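PDB 3U52: phenol hydroxylase component phO from Pseudomonas stutzeri, which probably serves as a small subunit of a multicomponent phenol hydroxylase, the monooxygenase complex that hydroxylates phenol to catechol. Local coordinates for residues G22-Y27 with Q96-K101; V28-H33 with L104-P109. One frame throughout, in Å; residues are numbered along the deposited sequence.

Interaction 1 of 2, residues G22-Y27 with Q96-K101; sequences GMQLLY and QGIDHK
H100 turns the edge of its imidazole to the start of strand 24-29. There L25 N donates to H100 ND1 at 3.0 Å in a fairly straight bond (161°), coming from slightly off the ring plane. The other ring nitrogen, NE2, binds the carbonyl oxygen of D15, so the ring is gripped at both nitrogens, consistent with a neutral imidazole. With CG anti to the backbone N (chi1 175°), H100 lies alongside L25, whose CD1 is 3.7 Å from H100 CE1. The aliphatic chain of K101 continues this tight side: CG rides over the rim of one imidazole face and also meets L25 CD1, while CD lies 3.7 Å from Y27 OH. Backbone pairing is brief: K101 N donates to L25 O at 2.8 Å.

Towards I98 and D99 the segments diverge and the contact loosens. The extended Q24 side chain reaches across, its NE2 giving a bent bond (136°) to I98 O at 2.8 Å, from above the carbonyl plane. A water bridges L25 O and D99 O here. D99, partly exposed, sends its OD1 to S102 and to a basic side chain of another protein chain. Deeper in, L26 CD1 meets I98 CG2 at 3.7 Å.

L26 and I98 both pack against helix 50-62, while strand 40-44 borders Q24 and L26 by backbone hydrogen bonds and another protein chain lies against Y27 and K101.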
ATOM      1  N   GLY E  22     -10.166 -59.570   1.031  1.00 37.47           N
ATOM      2  CA  GLY E  22     -11.010 -60.656   0.541  1.00 36.63           C
ATOM      3  C   GLY E  22     -11.900 -60.252  -0.616  1.00 35.86           C
ATOM      4  O   GLY E  22     -12.408 -61.124  -1.334  1.00 36.36           O
ATOM      5  N   MET E  23     -12.102 -58.945  -0.789  1.00 34.05           N
ATOM      6  CA  MET E  23     -12.974 -58.436  -1.847  1.00 32.60           C
ATOM      7  C   MET E  23     -12.215 -58.170  -3.133  1.00 30.36           C
ATOM      8  O   MET E  23     -11.011 -58.419  -3.230  1.00 29.23           O
ATOM      9  CB  MET E  23     -13.664 -57.172  -1.379  1.00 33.45           C
ATOM     10  CG  MET E  23     -14.059 -57.226   0.057  1.00 38.56           C
ATOM     11  SD  MET E  23     -15.822 -57.469   0.131  1.00 46.71           S
ATOM     12  CE  MET E  23     -16.210 -56.195   1.332  1.00 47.47           C
ATOM     13  N   GLN E  24     -12.926 -57.676  -4.136  1.00 27.81           N
ATOM     14  CA  GLN E  24     -12.278 -57.280  -5.349  1.00 26.70           C
ATOM     15  C   GLN E  24     -12.989 -56.026  -5.870  1.00 25.50           C
ATOM     16  O   GLN E  24     -14.178 -55.812  -5.595  1.00 24.67           O
ATOM     17  CB  GLN E  24     -12.289 -58.436  -6.389  1.00 27.93           C
ATOM     18  CG  GLN E  24     -13.656 -58.700  -7.038  1.00 28.16           C
ATOM     19  CD  GLN E  24     -13.675 -60.036  -7.790  1.00 33.39           C
ATOM     20  OE1 GLN E  24     -12.813 -60.883  -7.576  1.00 36.01           O
ATOM     21  NE2 GLN E  24     -14.640 -60.217  -8.670  1.00 33.57           N
ATOM     22  N   LEU E  25     -12.254 -55.203  -6.608  1.00 24.55           N
ATOM     23  CA  LEU E  25     -12.836 -54.042  -7.347  1.00 23.63           C
ATOM     24  C   LEU E  25     -13.548 -54.511  -8.610  1.00 22.76           C
ATOM     25  O   LEU E  25     -13.053 -55.366  -9.342  1.00 22.44           O
ATOM     26  CB  LEU E  25     -11.728 -53.040  -7.757  1.00 23.17           C
ATOM     27  CG  LEU E  25     -11.145 -52.210  -6.591  1.00 24.19           C
ATOM     28  CD1 LEU E  25      -9.903 -51.488  -7.064  1.00 24.98           C
ATOM     29  CD2 LEU E  25     -12.198 -51.274  -5.960  1.00 23.15           C
ATOM     30  N   LEU E  26     -14.700 -53.913  -8.861  1.00 22.38           N
ATOM     31  CA  LEU E  26     -15.438 -54.133 -10.090  1.00 22.33           C
ATOM     32  C   LEU E  26     -15.972 -52.778 -10.576  1.00 21.22           C
ATOM     33  O   LEU E  26     -16.527 -51.984  -9.793  1.00 21.51           O
ATOM     34  CB  LEU E  26     -16.612 -55.093  -9.836  1.00 20.85           C
ATOM     35  CG  LEU E  26     -17.610 -55.317 -10.979  1.00 22.98           C
ATOM     36  CD1 LEU E  26     -16.975 -55.948 -12.199  1.00 23.60           C
ATOM     37  CD2 LEU E  26     -18.778 -56.195 -10.483  1.00 25.66           C
ATOM     38  N   TYR E  27     -15.878 -52.547 -11.874  1.00 21.32           N
ATOM     39  CA  TYR E  27     -16.398 -51.307 -12.443  1.00 19.97           C
ATOM     40  C   TYR E  27     -17.554 -51.622 -13.321  1.00 20.50           C
ATOM     41  O   TYR E  27     -17.494 -52.589 -14.062  1.00 21.43           O
ATOM     42  CB  TYR E  27     -15.320 -50.622 -13.313  1.00 20.99           C
ATOM     43  CG  TYR E  27     -14.030 -50.301 -12.594  1.00 20.87           C
ATOM     44  CD1 TYR E  27     -13.980 -49.312 -11.599  1.00 20.01           C
ATOM     45  CD2 TYR E  27     -12.865 -50.985 -12.899  1.00 22.70           C
ATOM     46  CE1 TYR E  27     -12.780 -49.029 -10.930  1.00 22.54           C
ATOM     47  CE2 TYR E  27     -11.673 -50.725 -12.222  1.00 23.05           C
ATOM     48  CZ  TYR E  27     -11.638 -49.753 -11.243  1.00 25.88           C
ATOM     49  OH  TYR E  27     -10.418 -49.486 -10.608  1.00 29.91           O
ATOM     50  N   GLN E  96     -17.320 -67.222 -13.094  1.00 37.49           N
ATOM     51  CA  GLN E  96     -17.519 -66.793 -14.469  1.00 36.53           C
ATOM     52  C   GLN E  96     -16.458 -65.838 -15.040  1.00 36.11           C
ATOM     53  O   GLN E  96     -16.610 -65.333 -16.145  1.00 35.95           O
ATOM     54  CB  GLN E  96     -18.964 -66.344 -14.714  1.00 36.59           C
ATOM     55  CG  GLN E  96     -19.494 -65.315 -13.774  1.00 37.02           C
ATOM     56  CD  GLN E  96     -20.993 -65.256 -13.796  1.00 38.02           C
ATOM     57  OE1 GLN E  96     -21.633 -65.279 -12.763  1.00 40.30           O
ATOM     58  NE2 GLN E  96     -21.564 -65.175 -14.981  1.00 36.09           N
ATOM     59  N   GLY E  97     -15.354 -65.630 -14.319  1.00 35.67           N
ATOM     60  CA  GLY E  97     -14.224 -64.886 -14.891  1.00 33.96           C
ATOM     61  C   GLY E  97     -14.247 -63.380 -14.648  1.00 33.37           C
ATOM     62  O   GLY E  97     -13.486 -62.620 -15.269  1.00 32.66           O
ATOM     63  N   ILE E  98     -15.122 -62.940 -13.747  1.00 32.15           N
ATOM     64  CA  ILE E  98     -15.185 -61.517 -13.374  1.00 31.08           C
ATOM     65  C   ILE E  98     -14.145 -61.321 -12.258  1.00 30.33           C
ATOM     66  O   ILE E  98     -14.403 -61.613 -11.095  1.00 31.11           O
ATOM     67  CB  ILE E  98     -16.619 -61.122 -12.981  1.00 31.42           C
ATOM     68  CG1 ILE E  98     -17.550 -61.281 -14.194  1.00 28.84           C
ATOM     69  CG2 ILE E  98     -16.707 -59.661 -12.457  1.00 31.84           C
ATOM     70  CD1 ILE E  98     -19.007 -61.330 -13.792  1.00 26.88           C
ATOM     71  N   ASP E  99     -12.947 -60.931 -12.664  1.00 28.93           N
ATOM     72  CA  ASP E  99     -11.799 -60.852 -11.767  1.00 29.07           C
ATOM     73  C   ASP E  99     -11.553 -59.384 -11.304  1.00 27.21           C
ATOM     74  O   ASP E  99     -12.341 -58.479 -11.636  1.00 26.45           O
ATOM     75  CB  ASP E  99     -10.565 -61.465 -12.421  1.00 28.94           C
ATOM     76  CG  ASP E  99     -10.058 -60.678 -13.622  1.00 34.53           C
ATOM     77  OD1 ASP E  99     -10.377 -59.452 -13.805  1.00 38.33           O
ATOM     78  OD2 ASP E  99      -9.278 -61.296 -14.390  1.00 34.51           O
ATOM     79  N   HIS E 100     -10.512 -59.181 -10.505  1.00 25.31           N
ATOM     80  CA  HIS E 100     -10.283 -57.885  -9.836  1.00 23.96           C
ATOM     81  C   HIS E 100     -10.028 -56.806 -10.898  1.00 22.56           C
ATOM     82  O   HIS E 100      -9.290 -57.026 -11.847  1.00 21.47           O
ATOM     83  CB  HIS E 100      -9.132 -58.043  -8.841  1.00 23.87           C
ATOM     84  CG  HIS E 100      -8.701 -56.790  -8.164  1.00 22.52           C
ATOM     85  ND1 HIS E 100      -9.502 -56.087  -7.295  1.00 23.28           N
ATOM     86  CD2 HIS E 100      -7.516 -56.132  -8.210  1.00 22.80           C
ATOM     87  CE1 HIS E 100      -8.823 -55.052  -6.818  1.00 25.04           C
ATOM     88  NE2 HIS E 100      -7.618 -55.053  -7.368  1.00 22.19           N
ATOM     89  N   LYS E 101     -10.691 -55.672 -10.739  1.00 21.91           N
ATOM     90  CA  LYS E 101     -10.611 -54.562 -11.700  1.00 22.02           C
ATOM     91  C   LYS E 101     -11.103 -54.847 -13.149  1.00 21.15           C
ATOM     92  O   LYS E 101     -10.747 -54.150 -14.107  1.00 21.83           O
ATOM     93  CB  LYS E 101      -9.201 -53.942 -11.656  1.00 22.48           C
ATOM     94  CG  LYS E 101      -8.987 -53.021 -10.442  1.00 21.80           C
ATOM     95  CD  LYS E 101      -7.790 -52.070 -10.688  1.00 21.24           C
ATOM     96  CE  LYS E 101      -6.498 -52.804 -10.282  1.00 27.90           C
ATOM     97  NZ  LYS E 101      -5.312 -52.116 -10.842  1.00 30.17           N
TER
HETATM   98  O   HOH W   1     -14.649 -57.824 -10.075  1.00 33.39           O

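Interaction 2 of 2, residues V28-H33 with L104-P109; sequences VYWPDH and LTVTTP
The indole of W30 crosses the T108 side chain at about a right angle and presents its NE1 edge to it. CG lies anti to the backbone N (chi1 -172°), which swings that edge to T108. The bond from W30 NE1 to T108 OG1 (3.0 Å, 167°) runs almost in the ring plane and fixes the indole's rotation. H33 covers one indole face, its CG over the centre, 3.3 Å above the plane of W30. H33 is itself held at both nitrogens, ND1 donating to P31 O and NE2 bonding D67.

Before this corner the backbones run in parallel register, V28 beside L104 and Y29 beside T105. Y29 N donates to L104 O (2.8 Å) and Y29 O accepts from V106 N (2.8 Å), both nearly straight. The next bond of the pattern would need an N-H at residue 31, but P31 has none. V106 O is thus buried without a hydrogen-bond partner; its near neighbours include P31 CD at 3.1 Å and W30 CD1 at 3.2 Å. Pairing resumes through a water, which donates to P31 O and accepts from T108 N, while a type II turn from W30 to H33 carries the chain away.

On one face of the sheet V28 and L104 pack under helix 50-62. On the other, P31 CG lies over the rim of the Y29 ring and 3.7 Å from T105 CG2.

The first and last strands along the chain, parallel and adjacent in the sheet with 102-107 central, lie beneath one helix; with strand order 2-1-5-3-4 this is the signature of the ubiquitin-like beta-grasp fold.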
ATOM      1  N   VAL E  28     -18.595 -50.809 -13.291  1.00 20.18           N
ATOM      2  CA  VAL E  28     -19.708 -51.051 -14.174  1.00 21.01           C
ATOM      3  C   VAL E  28     -20.053 -49.799 -14.974  1.00 21.42           C
ATOM      4  O   VAL E  28     -20.286 -48.728 -14.395  1.00 22.63           O
ATOM      5  CB  VAL E  28     -20.966 -51.535 -13.393  1.00 20.60           C
ATOM      6  CG1 VAL E  28     -22.165 -51.788 -14.395  1.00 20.44           C
ATOM      7  CG2 VAL E  28     -20.650 -52.815 -12.497  1.00 22.95           C
ATOM      8  N   TYR E  29     -20.095 -49.944 -16.304  1.00 20.78           N
ATOM      9  CA  TYR E  29     -20.514 -48.866 -17.215  1.00 20.56           C
ATOM     10  C   TYR E  29     -21.878 -49.136 -17.883  1.00 19.94           C
ATOM     11  O   TYR E  29     -22.055 -50.152 -18.554  1.00 18.01           O
ATOM     12  CB  TYR E  29     -19.422 -48.658 -18.240  1.00 20.86           C
ATOM     13  CG  TYR E  29     -19.641 -47.635 -19.337  1.00 22.03           C
ATOM     14  CD1 TYR E  29     -19.091 -47.849 -20.607  1.00 21.97           C
ATOM     15  CD2 TYR E  29     -20.357 -46.457 -19.120  1.00 20.00           C
ATOM     16  CE1 TYR E  29     -19.263 -46.911 -21.642  1.00 22.10           C
ATOM     17  CE2 TYR E  29     -20.551 -45.520 -20.156  1.00 22.47           C
ATOM     18  CZ  TYR E  29     -20.007 -45.746 -21.399  1.00 21.88           C
ATOM     19  OH  TYR E  29     -20.185 -44.827 -22.418  1.00 21.19           O
ATOM     20  N   TRP E  30     -22.812 -48.182 -17.706  1.00 20.11           N
ATOM     21  CA  TRP E  30     -24.155 -48.210 -18.294  1.00 21.00           C
ATOM     22  C   TRP E  30     -24.214 -47.128 -19.392  1.00 20.63           C
ATOM     23  O   TRP E  30     -24.455 -45.974 -19.100  1.00 21.23           O
ATOM     24  CB  TRP E  30     -25.200 -47.918 -17.217  1.00 20.42           C
ATOM     25  CG  TRP E  30     -26.640 -48.094 -17.661  1.00 20.00           C
ATOM     26  CD1 TRP E  30     -27.087 -48.819 -18.723  1.00 20.02           C
ATOM     27  CD2 TRP E  30     -27.802 -47.596 -17.002  1.00 19.87           C
ATOM     28  NE1 TRP E  30     -28.458 -48.786 -18.777  1.00 20.51           N
ATOM     29  CE2 TRP E  30     -28.927 -48.076 -17.713  1.00 19.99           C
ATOM     30  CE3 TRP E  30     -28.011 -46.820 -15.849  1.00 20.04           C
ATOM     31  CZ2 TRP E  30     -30.254 -47.792 -17.321  1.00 21.25           C
ATOM     32  CZ3 TRP E  30     -29.323 -46.514 -15.478  1.00 21.24           C
ATOM     33  CH2 TRP E  30     -30.430 -46.984 -16.212  1.00 20.09           C
ATOM     34  N   PRO E  31     -23.901 -47.478 -20.661  1.00 21.87           N
ATOM     35  CA  PRO E  31     -23.895 -46.385 -21.653  1.00 21.58           C
ATOM     36  C   PRO E  31     -25.219 -45.665 -21.814  1.00 22.73           C
ATOM     37  O   PRO E  31     -26.267 -46.256 -21.598  1.00 23.20           O
ATOM     38  CB  PRO E  31     -23.503 -47.099 -22.957  1.00 22.60           C
ATOM     39  CG  PRO E  31     -22.775 -48.326 -22.514  1.00 20.88           C
ATOM     40  CD  PRO E  31     -23.437 -48.752 -21.245  1.00 21.09           C
ATOM     41  N   ASP E  32     -25.146 -44.393 -22.223  1.00 23.40           N
ATOM     42  CA  ASP E  32     -26.294 -43.491 -22.453  1.00 23.99           C
ATOM     43  C   ASP E  32     -27.010 -43.079 -21.190  1.00 22.39           C
ATOM     44  O   ASP E  32     -28.192 -42.728 -21.246  1.00 22.17           O
ATOM     45  CB  ASP E  32     -27.272 -44.104 -23.468  1.00 25.74           C
ATOM     46  CG  ASP E  32     -26.641 -44.251 -24.832  1.00 30.42           C
ATOM     47  OD1 ASP E  32     -26.008 -43.269 -25.313  1.00 34.99           O
ATOM     48  OD2 ASP E  32     -26.751 -45.360 -25.399  1.00 36.35           O
ATOM     49  N   HIS E  33     -26.290 -43.102 -20.065  1.00 19.50           N
ATOM     50  CA  HIS E  33     -26.853 -42.732 -18.768  1.00 20.85           C
ATOM     51  C   HIS E  33     -25.903 -41.812 -17.994  1.00 20.63           C
ATOM     52  O   HIS E  33     -25.506 -42.101 -16.850  1.00 20.01           O
ATOM     53  CB  HIS E  33     -27.295 -43.977 -17.988  1.00 20.92           C
ATOM     54  CG  HIS E  33     -28.449 -44.665 -18.655  1.00 24.11           C
ATOM     55  ND1 HIS E  33     -28.284 -45.449 -19.782  1.00 23.11           N
ATOM     56  CD2 HIS E  33     -29.787 -44.545 -18.472  1.00 24.60           C
ATOM     57  CE1 HIS E  33     -29.473 -45.833 -20.228  1.00 24.40           C
ATOM     58  NE2 HIS E  33     -30.399 -45.309 -19.443  1.00 23.69           N
ATOM     59  N   LEU E 104     -17.473 -54.476 -16.350  1.00 23.08           N
ATOM     60  CA  LEU E 104     -18.666 -54.816 -17.080  1.00 22.72           C
ATOM     61  C   LEU E 104     -19.328 -53.583 -17.772  1.00 22.54           C
ATOM     62  O   LEU E 104     -19.463 -52.502 -17.159  1.00 21.16           O
ATOM     63  CB  LEU E 104     -19.664 -55.390 -16.091  1.00 22.62           C
ATOM     64  CG  LEU E 104     -19.278 -56.734 -15.435  1.00 23.83           C
ATOM     65  CD1 LEU E 104     -20.156 -56.973 -14.227  1.00 24.02           C
ATOM     66  CD2 LEU E 104     -19.381 -57.909 -16.445  1.00 25.07           C
ATOM     67  N   THR E 105     -19.758 -53.755 -19.026  1.00 20.75           N
ATOM     68  CA  THR E 105     -20.532 -52.726 -19.736  1.00 22.00           C
ATOM     69  C   THR E 105     -21.899 -53.298 -19.923  1.00 22.70           C
ATOM     70  O   THR E 105     -22.003 -54.426 -20.365  1.00 23.92           O
ATOM     71  CB  THR E 105     -19.906 -52.384 -21.123  1.00 22.62           C
ATOM     72  OG1 THR E 105     -18.585 -51.882 -20.929  1.00 24.42           O
ATOM     73  CG2 THR E 105     -20.709 -51.322 -21.898  1.00 22.91           C
ATOM     74  N   VAL E 106     -22.950 -52.576 -19.571  1.00 23.26           N
ATOM     75  CA  VAL E 106     -24.302 -53.114 -19.739  1.00 23.60           C
ATOM     76  C   VAL E 106     -25.118 -52.171 -20.573  1.00 25.50           C
ATOM     77  O   VAL E 106     -25.278 -51.019 -20.210  1.00 25.47           O
ATOM     78  CB  VAL E 106     -25.038 -53.411 -18.407  1.00 24.09           C
ATOM     79  CG1 VAL E 106     -25.007 -52.236 -17.397  1.00 22.71           C
ATOM     80  CG2 VAL E 106     -26.514 -53.861 -18.684  1.00 23.95           C
ATOM     81  N   THR E 107     -25.610 -52.664 -21.715  1.00 26.26           N
ATOM     82  CA  THR E 107     -26.425 -51.871 -22.625  1.00 27.45           C
ATOM     83  C   THR E 107     -27.854 -52.396 -22.556  1.00 28.08           C
ATOM     84  O   THR E 107     -28.082 -53.605 -22.683  1.00 28.64           O
ATOM     85  CB  THR E 107     -25.848 -51.947 -24.060  1.00 28.15           C
ATOM     86  OG1 THR E 107     -24.586 -51.254 -24.092  1.00 31.30           O
ATOM     87  CG2 THR E 107     -26.783 -51.295 -25.095  1.00 27.37           C
ATOM     88  N   THR E 108     -28.790 -51.481 -22.345  1.00 28.95           N
ATOM     89  CA  THR E 108     -30.208 -51.774 -22.189  1.00 28.98           C
ATOM     90  C   THR E 108     -31.000 -51.203 -23.382  1.00 30.01           C
ATOM     91  O   THR E 108     -31.427 -50.056 -23.362  1.00 29.04           O
ATOM     92  CB  THR E 108     -30.771 -51.152 -20.868  1.00 29.12           C
ATOM     93  OG1 THR E 108     -30.458 -49.747 -20.821  1.00 27.39           O
ATOM     94  CG2 THR E 108     -30.171 -51.858 -19.602  1.00 28.20           C
ATOM     95  N   PRO E 109     -31.195 -52.007 -24.437  1.00 31.55           N
ATOM     96  CA  PRO E 109     -31.991 -51.578 -25.619  1.00 32.09           C
ATOM     97  C   PRO E 109     -33.289 -50.899 -25.230  1.00 31.76           C
ATOM     98  O   PRO E 109     -34.018 -51.373 -24.362  1.00 31.78           O
ATOM     99  CB  PRO E 109     -32.305 -52.907 -26.308  1.00 32.72           C
ATOM    100  CG  PRO E 109     -31.035 -53.735 -25.994  1.00 33.64           C
ATOM    101  CD  PRO E 109     -30.650 -53.372 -24.598  1.00 31.59           C
TER
HETATM  102  O   HOH W   2     -27.524 -48.602 -22.454  1.00 25.22           O

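Both contacts share strand 24-29, the first at its beginning and the second at its end, with centres about 18 Å apart. Interaction 1 is the more completely buried, in seven of its eight touching residues against six of ten; in interaction 2 Y29, P31, T105 and T107 are partly exposed. Interaction 1 joins the strand to the loop leading into strand 102-107, interaction 2 to that strand itself. They meet where Y27 O approaches L104 N and where L26 packs on L104. In the loop contact, side-chain amide and imidazole groups do much of the hydrogen bonding; in the strand contact the backbone does, until proline ends it and an indole takes over. Another protein chain borders each contact, through more residues in interaction 1.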